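Local coordinates for metal transporter CNNM3 (Homo sapiens, PDB 6DFD), which probably transports magnesium out of the cell as an integral membrane protein, with a cyclic nucleotide-binding homology domain that mediates dimerization and is required for efflux, at residues Tyr102-Pro107 / Asp180-Ala185; Ile112-Gly117 / Thr136-Ser141. The protein carries 6 engineered substitutions. One frame throughout, in Å; residues are numbered along the deposited sequence.

Interaction 1 of 2, residues Tyr102-Pro107 / Asp180-Ala185; sequences YQRSQP and DYTVRA
Tyr102 and Val183 form an antiparallel, hydrogen-bonded pair in which Val183 N donates to Tyr102 O at 3.0 Å, just before residues 103-106 leave the strand in a type II turn. The side chains of this pair lie alongside each other, Tyr102 CD2 being 4.0 Å from Val183 CG2, a flat ring against a beta-branched residue suited to an extended strand. Over one face of the Tyr102 ring, toward its rim, comes CE2 of Tyr181, 3.8 Å from CG of Tyr102, in a T-shaped (edge-to-face) pair with planes at 64°. Here strand 100-102 lies along strand 181-185 at the margin of one sheet of the cupin-like beta barrel. Past the last pair, Thr182 does the work of a backbone acceptor: its OG1 takes the N-H of Arg104 at 3.1 Å. Bent at its third torsion (chi3 102°), Arg104 lays one guanidinium face over Asp180 O without hydrogen-bonding to it, while NH1 forms a salt bridge with Glu122 and NH2 bonds to Gly124 O. With an alanine here, the Glu122 carboxylate would probably lose its guanidinium mate and Asp180 O its cover. In the second subunit, Lys125 N donates to Asp180 OD2, and Glu126 hydrogen-bonds to Tyr181 OH.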
ATOM      1  N   TYR A 102       1.599   7.932  -9.664  1.00 42.69           N
ATOM      2  CA  TYR A 102       1.047   8.992  -8.840  1.00 43.38           C
ATOM      3  C   TYR A 102       2.182   9.669  -8.093  1.00 44.06           C
ATOM      4  O   TYR A 102       3.182   9.033  -7.749  1.00 43.00           O
ATOM      5  CB  TYR A 102       0.023   8.459  -7.839  1.00 41.50           C
ATOM      6  CG  TYR A 102      -1.171   7.838  -8.509  1.00 38.56           C
ATOM      7  CD1 TYR A 102      -2.278   8.606  -8.834  1.00 39.12           C
ATOM      8  CD2 TYR A 102      -1.184   6.490  -8.832  1.00 36.72           C
ATOM      9  CE1 TYR A 102      -3.379   8.043  -9.455  1.00 37.54           C
ATOM     10  CE2 TYR A 102      -2.279   5.916  -9.454  1.00 35.99           C
ATOM     11  CZ  TYR A 102      -3.373   6.705  -9.762  1.00 35.76           C
ATOM     12  OH  TYR A 102      -4.471   6.157 -10.387  1.00 36.61           O
ATOM     13  N   GLN A 103       2.017  10.963  -7.840  1.00 44.57           N
ATOM     14  CA  GLN A 103       3.002  11.715  -7.079  1.00 47.65           C
ATOM     15  C   GLN A 103       2.277  12.589  -6.072  1.00 53.18           C
ATOM     16  O   GLN A 103       1.342  13.309  -6.437  1.00 51.25           O
ATOM     17  CB  GLN A 103       3.879  12.556  -8.003  1.00 49.90           C
ATOM     18  CG  GLN A 103       4.648  11.707  -8.998  1.00 54.38           C
ATOM     19  CD  GLN A 103       5.352  12.533 -10.040  1.00 63.07           C
ATOM     20  OE1 GLN A 103       4.977  12.527 -11.213  1.00 70.20           O
ATOM     21  NE2 GLN A 103       6.379  13.256  -9.618  1.00 62.75           N
ATOM     22  N   ARG A 104       2.697  12.497  -4.809  1.00 62.47           N
ATOM     23  CA  ARG A 104       2.127  13.306  -3.740  1.00 69.80           C
ATOM     24  C   ARG A 104       1.861  14.721  -4.220  1.00 73.86           C
ATOM     25  O   ARG A 104       2.705  15.340  -4.872  1.00 70.68           O
ATOM     26  CB  ARG A 104       3.071  13.358  -2.539  1.00 72.66           C
ATOM     27  CG  ARG A 104       3.046  12.161  -1.623  1.00 75.33           C
ATOM     28  CD  ARG A 104       3.740  12.517  -0.314  1.00 80.01           C
ATOM     29  NE  ARG A 104       2.777  12.796   0.746  1.00 82.89           N
ATOM     30  CZ  ARG A 104       2.358  11.906   1.642  1.00 81.76           C
ATOM     31  NH1 ARG A 104       2.817  10.657   1.630  1.00 80.39           N
ATOM     32  NH2 ARG A 104       1.471  12.271   2.558  1.00 81.29           N
ATOM     33  N   SER A 105       0.673  15.221  -3.898  1.00 81.30           N
ATOM     34  CA  SER A 105       0.276  16.609  -4.089  1.00 89.02           C
ATOM     35  C   SER A 105       0.204  17.014  -5.557  1.00 88.55           C
ATOM     36  O   SER A 105      -0.111  18.174  -5.847  1.00 97.13           O
ATOM     37  CB  SER A 105       1.211  17.586  -3.358  1.00 93.28           C
ATOM     38  OG  SER A 105       1.321  17.264  -1.979  1.00 93.15           O
ATOM     39  N   GLN A 106       0.478  16.107  -6.494  1.00 75.49           N
ATOM     40  CA  GLN A 106       0.382  16.428  -7.911  1.00 65.50           C
ATOM     41  C   GLN A 106      -1.019  16.103  -8.414  1.00 60.40           C
ATOM     42  O   GLN A 106      -1.462  14.952  -8.270  1.00 55.15           O
ATOM     43  CB  GLN A 106       1.411  15.656  -8.716  1.00 62.96           C
ATOM     44  CG  GLN A 106       1.155  15.694 -10.218  1.00 67.75           C
ATOM     45  CD  GLN A 106       2.406  15.434 -11.036  1.00 76.74           C
ATOM     46  OE1 GLN A 106       2.463  14.485 -11.820  1.00 79.39           O
ATOM     47  NE2 GLN A 106       3.417  16.283 -10.864  1.00 82.11           N
ATOM     48  N   PRO A 107      -1.744  17.061  -8.996  1.00 63.64           N
ATOM     49  CA  PRO A 107      -3.099  16.771  -9.478  1.00 64.03           C
ATOM     50  C   PRO A 107      -3.121  15.553 -10.389  1.00 59.87           C
ATOM     51  O   PRO A 107      -2.246  15.371 -11.239  1.00 60.30           O
ATOM     52  CB  PRO A 107      -3.484  18.045 -10.237  1.00 69.54           C
ATOM     53  CG  PRO A 107      -2.650  19.114  -9.634  1.00 71.88           C
ATOM     54  CD  PRO A 107      -1.362  18.464  -9.241  1.00 68.36           C
ATOM     55  N   ASP A 180      -2.373  11.723  -1.644  1.00 52.61           N
ATOM     56  CA  ASP A 180      -1.397  11.731  -0.555  1.00 55.70           C
ATOM     57  C   ASP A 180      -0.507  10.499  -0.620  1.00 53.48           C
ATOM     58  O   ASP A 180      -0.151   9.908   0.402  1.00 52.68           O
ATOM     59  CB  ASP A 180      -2.093  11.825   0.799  1.00 60.29           C
ATOM     60  CG  ASP A 180      -2.907  10.593   1.123  1.00 62.11           C
ATOM     61  OD1 ASP A 180      -3.110   9.760   0.216  1.00 61.61           O
ATOM     62  OD2 ASP A 180      -3.334  10.456   2.288  1.00 63.52           O
ATOM     63  N   TYR A 181      -0.161  10.081  -1.834  1.00 52.86           N
ATOM     64  CA  TYR A 181       0.722   8.945  -2.021  1.00 51.38           C
ATOM     65  C   TYR A 181       1.495   9.120  -3.315  1.00 49.97           C
ATOM     66  O   TYR A 181       1.074   9.831  -4.231  1.00 51.21           O
ATOM     67  CB  TYR A 181      -0.038   7.614  -2.045  1.00 51.31           C
ATOM     68  CG  TYR A 181      -1.318   7.609  -2.861  1.00 53.07           C
ATOM     69  CD1 TYR A 181      -2.544   7.885  -2.264  1.00 57.19           C
ATOM     70  CD2 TYR A 181      -1.306   7.299  -4.215  1.00 50.06           C
ATOM     71  CE1 TYR A 181      -3.721   7.870  -3.000  1.00 57.68           C
ATOM     72  CE2 TYR A 181      -2.479   7.282  -4.959  1.00 49.61           C
ATOM     73  CZ  TYR A 181      -3.682   7.567  -4.344  1.00 54.01           C
ATOM     74  OH  TYR A 181      -4.852   7.546  -5.075  1.00 54.37           O
ATOM     75  N   THR A 182       2.646   8.465  -3.363  1.00 45.69           N
ATOM     76  CA  THR A 182       3.426   8.324  -4.577  1.00 42.82           C
ATOM     77  C   THR A 182       3.493   6.844  -4.901  1.00 40.22           C
ATOM     78  O   THR A 182       3.647   6.011  -3.998  1.00 40.20           O
ATOM     79  CB  THR A 182       4.839   8.913  -4.403  1.00 44.37           C
ATOM     80  OG1 THR A 182       4.734  10.262  -3.934  1.00 45.70           O
ATOM     81  CG2 THR A 182       5.609   8.901  -5.710  1.00 46.22           C
ATOM     82  N   VAL A 183       3.361   6.518  -6.186  1.00 39.79           N
ATOM     83  CA  VAL A 183       3.374   5.134  -6.649  1.00 38.71           C
ATOM     84  C   VAL A 183       4.368   5.034  -7.790  1.00 38.38           C
ATOM     85  O   VAL A 183       4.223   5.724  -8.807  1.00 41.38           O
ATOM     86  CB  VAL A 183       1.982   4.660  -7.101  1.00 39.54           C
ATOM     87  CG1 VAL A 183       2.052   3.230  -7.618  1.00 38.32           C
ATOM     88  CG2 VAL A 183       0.991   4.767  -5.955  1.00 40.92           C
ATOM     89  N   ARG A 184       5.366   4.166  -7.636  1.00 34.65           N
ATOM     90  CA  ARG A 184       6.442   4.053  -8.606  1.00 34.81           C
ATOM     91  C   ARG A 184       6.594   2.611  -9.054  1.00 34.80           C
ATOM     92  O   ARG A 184       6.656   1.702  -8.221  1.00 36.82           O
ATOM     93  CB  ARG A 184       7.772   4.552  -8.013  1.00 39.25           C
ATOM     94  CG  ARG A 184       8.945   4.475  -8.980  1.00 45.91           C
ATOM     95  CD  ARG A 184      10.226   5.026  -8.356  1.00 48.33           C
ATOM     96  NE  ARG A 184      10.545   4.375  -7.088  1.00 47.59           N
ATOM     97  CZ  ARG A 184      11.326   3.311  -6.951  1.00 48.05           C
ATOM     98  NH1 ARG A 184      11.899   2.740  -8.007  1.00 50.00           N
ATOM     99  NH2 ARG A 184      11.529   2.810  -5.744  1.00 48.90           N
ATOM    100  N   ALA A 185       6.722   2.412 -10.361  1.00 36.25           N
ATOM    101  CA  ALA A 185       6.981   1.084 -10.894  1.00 34.87           C
ATOM    102  C   ALA A 185       8.310   0.548 -10.386  1.00 36.30           C
ATOM    103  O   ALA A 185       9.310   1.272 -10.339  1.00 35.57           O
ATOM    104  CB  ALA A 185       7.009   1.123 -12.416  1.00 35.03           C
TER

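Interaction 2 of 2, residues Ile112-Gly117 / Thr136-Ser141; sequences ILILQG and TYYGVS
Ile114 places CG1 anti to its carbonyl carbon (chi1 -61°) and continues extended, which carries CD1 to the edge of the Tyr138 ring, 3.8 Å from CE2 and near the ring plane. The same methyl also lies 3.5 Å from OG1 of Thr136, whose first torsion of 60° tucks the hydroxyl between backbone N and carbonyl carbon. There the hydroxyl meets its neighbour two residues on: Tyr138 OH donates to Thr136 OG1 at 2.9 Å. Thr136 OG1 in turn bonds to Gly133 O, and Asn132 ND2 bonds to the phenol oxygen, so a relay of polar groups holds the phenol end of a buried tyrosine in place. Threonine suits its place because one small side chain offers both a donor and an acceptor.

The backbones run antiparallel. Ile112 and Tyr138 are a hydrogen-bonded pair, joined from Ile112 N to Tyr138 O at 2.9 Å and from Tyr138 N to Ile112 O at 2.8 Å. Ile114 N closes on Thr136 O at 3.0 Å with a nearly straight bond of 172°. Between them Leu113 and Tyr137, a non-hydrogen-bonded pair, bring their CB atoms to 4.1 Å.

Within this chain, strand 137-138 is an outermost strand of its sheet, beside 110-114, whose other neighbour is 189-195; a classic bulge of Leu115 and Gln116 opposite Gln190 lies where the chain turns. Leu113 packs on Phe56 and Leu57 of helix 47-60, whereas Ile114 and Tyr138 face Val119 of strand 119-123 in the barrel interior.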
ATOM      1  N   ILE A 112      -6.089   3.645 -11.589  1.00 32.91           N
ATOM      2  CA  ILE A 112      -5.233   2.593 -12.121  1.00 31.26           C
ATOM      3  C   ILE A 112      -5.435   1.309 -11.336  1.00 31.58           C
ATOM      4  O   ILE A 112      -5.495   1.320 -10.100  1.00 31.92           O
ATOM      5  CB  ILE A 112      -3.745   3.006 -12.103  1.00 34.80           C
ATOM      6  CG1 ILE A 112      -3.500   4.062 -13.180  1.00 39.90           C
ATOM      7  CG2 ILE A 112      -2.849   1.793 -12.330  1.00 31.48           C
ATOM      8  CD1 ILE A 112      -2.158   4.717 -13.099  1.00 46.63           C
ATOM      9  N   LEU A 113      -5.534   0.198 -12.060  1.00 30.40           N
ATOM     10  CA  LEU A 113      -5.462  -1.134 -11.480  1.00 29.28           C
ATOM     11  C   LEU A 113      -4.293  -1.841 -12.143  1.00 28.78           C
ATOM     12  O   LEU A 113      -4.147  -1.782 -13.369  1.00 29.45           O
ATOM     13  CB  LEU A 113      -6.757  -1.929 -11.684  1.00 30.48           C
ATOM     14  CG  LEU A 113      -6.679  -3.373 -11.167  1.00 32.75           C
ATOM     15  CD1 LEU A 113      -7.954  -3.796 -10.552  1.00 35.18           C
ATOM     16  CD2 LEU A 113      -6.341  -4.341 -12.282  1.00 36.91           C
ATOM     17  N   ILE A 114      -3.458  -2.488 -11.341  1.00 28.33           N
ATOM     18  CA  ILE A 114      -2.275  -3.171 -11.854  1.00 27.86           C
ATOM     19  C   ILE A 114      -2.683  -4.570 -12.292  1.00 29.30           C
ATOM     20  O   ILE A 114      -3.084  -5.395 -11.466  1.00 31.01           O
ATOM     21  CB  ILE A 114      -1.160  -3.229 -10.796  1.00 30.24           C
ATOM     22  CG1 ILE A 114      -0.727  -1.816 -10.404  1.00 34.80           C
ATOM     23  CG2 ILE A 114       0.065  -4.029 -11.326  1.00 31.44           C
ATOM     24  CD1 ILE A 114       0.275  -1.790  -9.256  1.00 41.45           C
ATOM     25  N   LEU A 115      -2.568  -4.851 -13.590  1.00 30.97           N
ATOM     26  CA  LEU A 115      -2.838  -6.211 -14.046  1.00 31.59           C
ATOM     27  C   LEU A 115      -1.642  -7.107 -13.787  1.00 31.83           C
ATOM     28  O   LEU A 115      -1.797  -8.280 -13.420  1.00 30.04           O
ATOM     29  CB  LEU A 115      -3.166  -6.217 -15.535  1.00 34.38           C
ATOM     30  CG  LEU A 115      -4.600  -6.318 -16.061  1.00 38.27           C
ATOM     31  CD1 LEU A 115      -5.657  -6.008 -15.035  1.00 39.49           C
ATOM     32  CD2 LEU A 115      -4.730  -5.445 -17.279  1.00 38.81           C
ATOM     33  N   GLN A 116      -0.443  -6.564 -13.978  1.00 32.19           N
ATOM     34  CA  GLN A 116       0.771  -7.337 -13.781  1.00 31.86           C
ATOM     35  C   GLN A 116       1.887  -6.373 -13.413  1.00 30.93           C
ATOM     36  O   GLN A 116       1.997  -5.300 -14.005  1.00 31.12           O
ATOM     37  CB  GLN A 116       1.136  -8.118 -15.053  1.00 35.64           C
ATOM     38  CG  GLN A 116       2.341  -9.026 -14.905  1.00 43.63           C
ATOM     39  CD  GLN A 116       2.705  -9.726 -16.202  1.00 51.46           C
ATOM     40  OE1 GLN A 116       1.857  -9.946 -17.066  1.00 51.57           O
ATOM     41  NE2 GLN A 116       3.978 -10.077 -16.345  1.00 56.31           N
ATOM     42  N   GLY A 117       2.689  -6.737 -12.424  1.00 32.88           N
ATOM     43  CA  GLY A 117       3.868  -5.967 -12.081  1.00 35.94           C
ATOM     44  C   GLY A 117       3.854  -5.529 -10.630  1.00 35.62           C
ATOM     45  O   GLY A 117       2.965  -5.874  -9.853  1.00 33.72           O
ATOM     46  N   THR A 136      -3.767  -4.634  -7.151  1.00 29.74           N
ATOM     47  CA  THR A 136      -3.909  -3.445  -6.334  1.00 28.84           C
ATOM     48  C   THR A 136      -4.334  -2.288  -7.231  1.00 29.56           C
ATOM     49  O   THR A 136      -4.109  -2.308  -8.443  1.00 29.39           O
ATOM     50  CB  THR A 136      -2.612  -3.125  -5.589  1.00 30.79           C
ATOM     51  OG1 THR A 136      -1.550  -2.904  -6.522  1.00 33.01           O
ATOM     52  CG2 THR A 136      -2.250  -4.281  -4.654  1.00 33.86           C
ATOM     53  N   TYR A 137      -5.017  -1.303  -6.647  1.00 32.43           N
ATOM     54  CA  TYR A 137      -5.555  -0.210  -7.446  1.00 32.30           C
ATOM     55  C   TYR A 137      -5.479   1.098  -6.675  1.00 32.25           C
ATOM     56  O   TYR A 137      -5.342   1.118  -5.451  1.00 33.84           O
ATOM     57  CB  TYR A 137      -6.995  -0.491  -7.875  1.00 32.28           C
ATOM     58  CG  TYR A 137      -7.912  -0.751  -6.712  1.00 33.94           C
ATOM     59  CD1 TYR A 137      -8.514   0.294  -6.035  1.00 37.04           C
ATOM     60  CD2 TYR A 137      -8.163  -2.047  -6.283  1.00 36.92           C
ATOM     61  CE1 TYR A 137      -9.367   0.055  -4.963  1.00 42.04           C
ATOM     62  CE2 TYR A 137      -9.008  -2.293  -5.215  1.00 42.17           C
ATOM     63  CZ  TYR A 137      -9.603  -1.239  -4.563  1.00 45.83           C
ATOM     64  OH  TYR A 137     -10.441  -1.477  -3.500  1.00 51.74           O
ATOM     65  N   TYR A 138      -5.578   2.196  -7.426  1.00 30.93           N
ATOM     66  CA  TYR A 138      -5.241   3.533  -6.953  1.00 31.44           C
ATOM     67  C   TYR A 138      -6.125   4.534  -7.673  1.00 33.13           C
ATOM     68  O   TYR A 138      -6.637   4.266  -8.761  1.00 34.09           O
ATOM     69  CB  TYR A 138      -3.762   3.880  -7.218  1.00 31.94           C
ATOM     70  CG  TYR A 138      -2.857   2.763  -6.783  1.00 34.15           C
ATOM     71  CD1 TYR A 138      -2.358   2.715  -5.490  1.00 38.61           C
ATOM     72  CD2 TYR A 138      -2.574   1.708  -7.636  1.00 33.63           C
ATOM     73  CE1 TYR A 138      -1.574   1.657  -5.066  1.00 37.62           C
ATOM     74  CE2 TYR A 138      -1.800   0.644  -7.222  1.00 33.31           C
ATOM     75  CZ  TYR A 138      -1.303   0.626  -5.932  1.00 35.95           C
ATOM     76  OH  TYR A 138      -0.532  -0.437  -5.498  1.00 35.87           O
ATOM     77  N   GLY A 139      -6.281   5.698  -7.054  1.00 33.58           N
ATOM     78  CA  GLY A 139      -6.889   6.830  -7.726  1.00 34.77           C
ATOM     79  C   GLY A 139      -8.396   6.791  -7.816  1.00 36.76           C
ATOM     80  O   GLY A 139      -8.962   7.460  -8.681  1.00 38.25           O
ATOM     81  N   VAL A 140      -9.067   6.026  -6.952  1.00 36.80           N
ATOM     82  CA  VAL A 140     -10.532   6.002  -6.961  1.00 40.25           C
ATOM     83  C   VAL A 140     -11.089   7.405  -6.775  1.00 44.17           C
ATOM     84  O   VAL A 140     -12.085   7.783  -7.406  1.00 46.77           O
ATOM     85  CB  VAL A 140     -11.057   5.038  -5.878  1.00 41.81           C
ATOM     86  CG1 VAL A 140     -12.555   5.215  -5.655  1.00 48.49           C
ATOM     87  CG2 VAL A 140     -10.754   3.600  -6.270  1.00 39.19           C
ATOM     88  N   SER A 141     -10.462   8.200  -5.904  1.00 45.36           N
ATOM     89  CA  SER A 141     -10.962   9.550  -5.657  1.00 50.49           C
ATOM     90  C   SER A 141     -10.867  10.424  -6.900  1.00 47.58           C
ATOM     91  O   SER A 141     -11.631  11.387  -7.041  1.00 48.06           O
ATOM     92  CB  SER A 141     -10.195  10.190  -4.502  1.00 59.69           C
ATOM     93  OG  SER A 141     -10.652   9.688  -3.259  1.00 65.98           O
TER

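How the interactions relate
Interactions 1 and 2 lie in different sheets of the beta barrel, with centres about 13 Å apart, and meet through two tyrosine hydroxyls. Tyr181 OH sits 3.1 Å from Gly139 N, a weak hydrogen bond that reaches the backbone just after strand 137-138. Tyr102 OH lies 3.2 Å from Ile112 N and packs beside the Ile112-Tyr138 pair, while its own hydrogen bond goes to Tyr110 O. Residues 112-117 and 136-141 both fall between 102-107 and 180-185 in sequence. The two interactions also share the dimer interface: Glu126 of the second subunit, the partner of Tyr181, also accepts from Ser141 N, and Leu128 of that subunit packs against both Tyr138 and Tyr181.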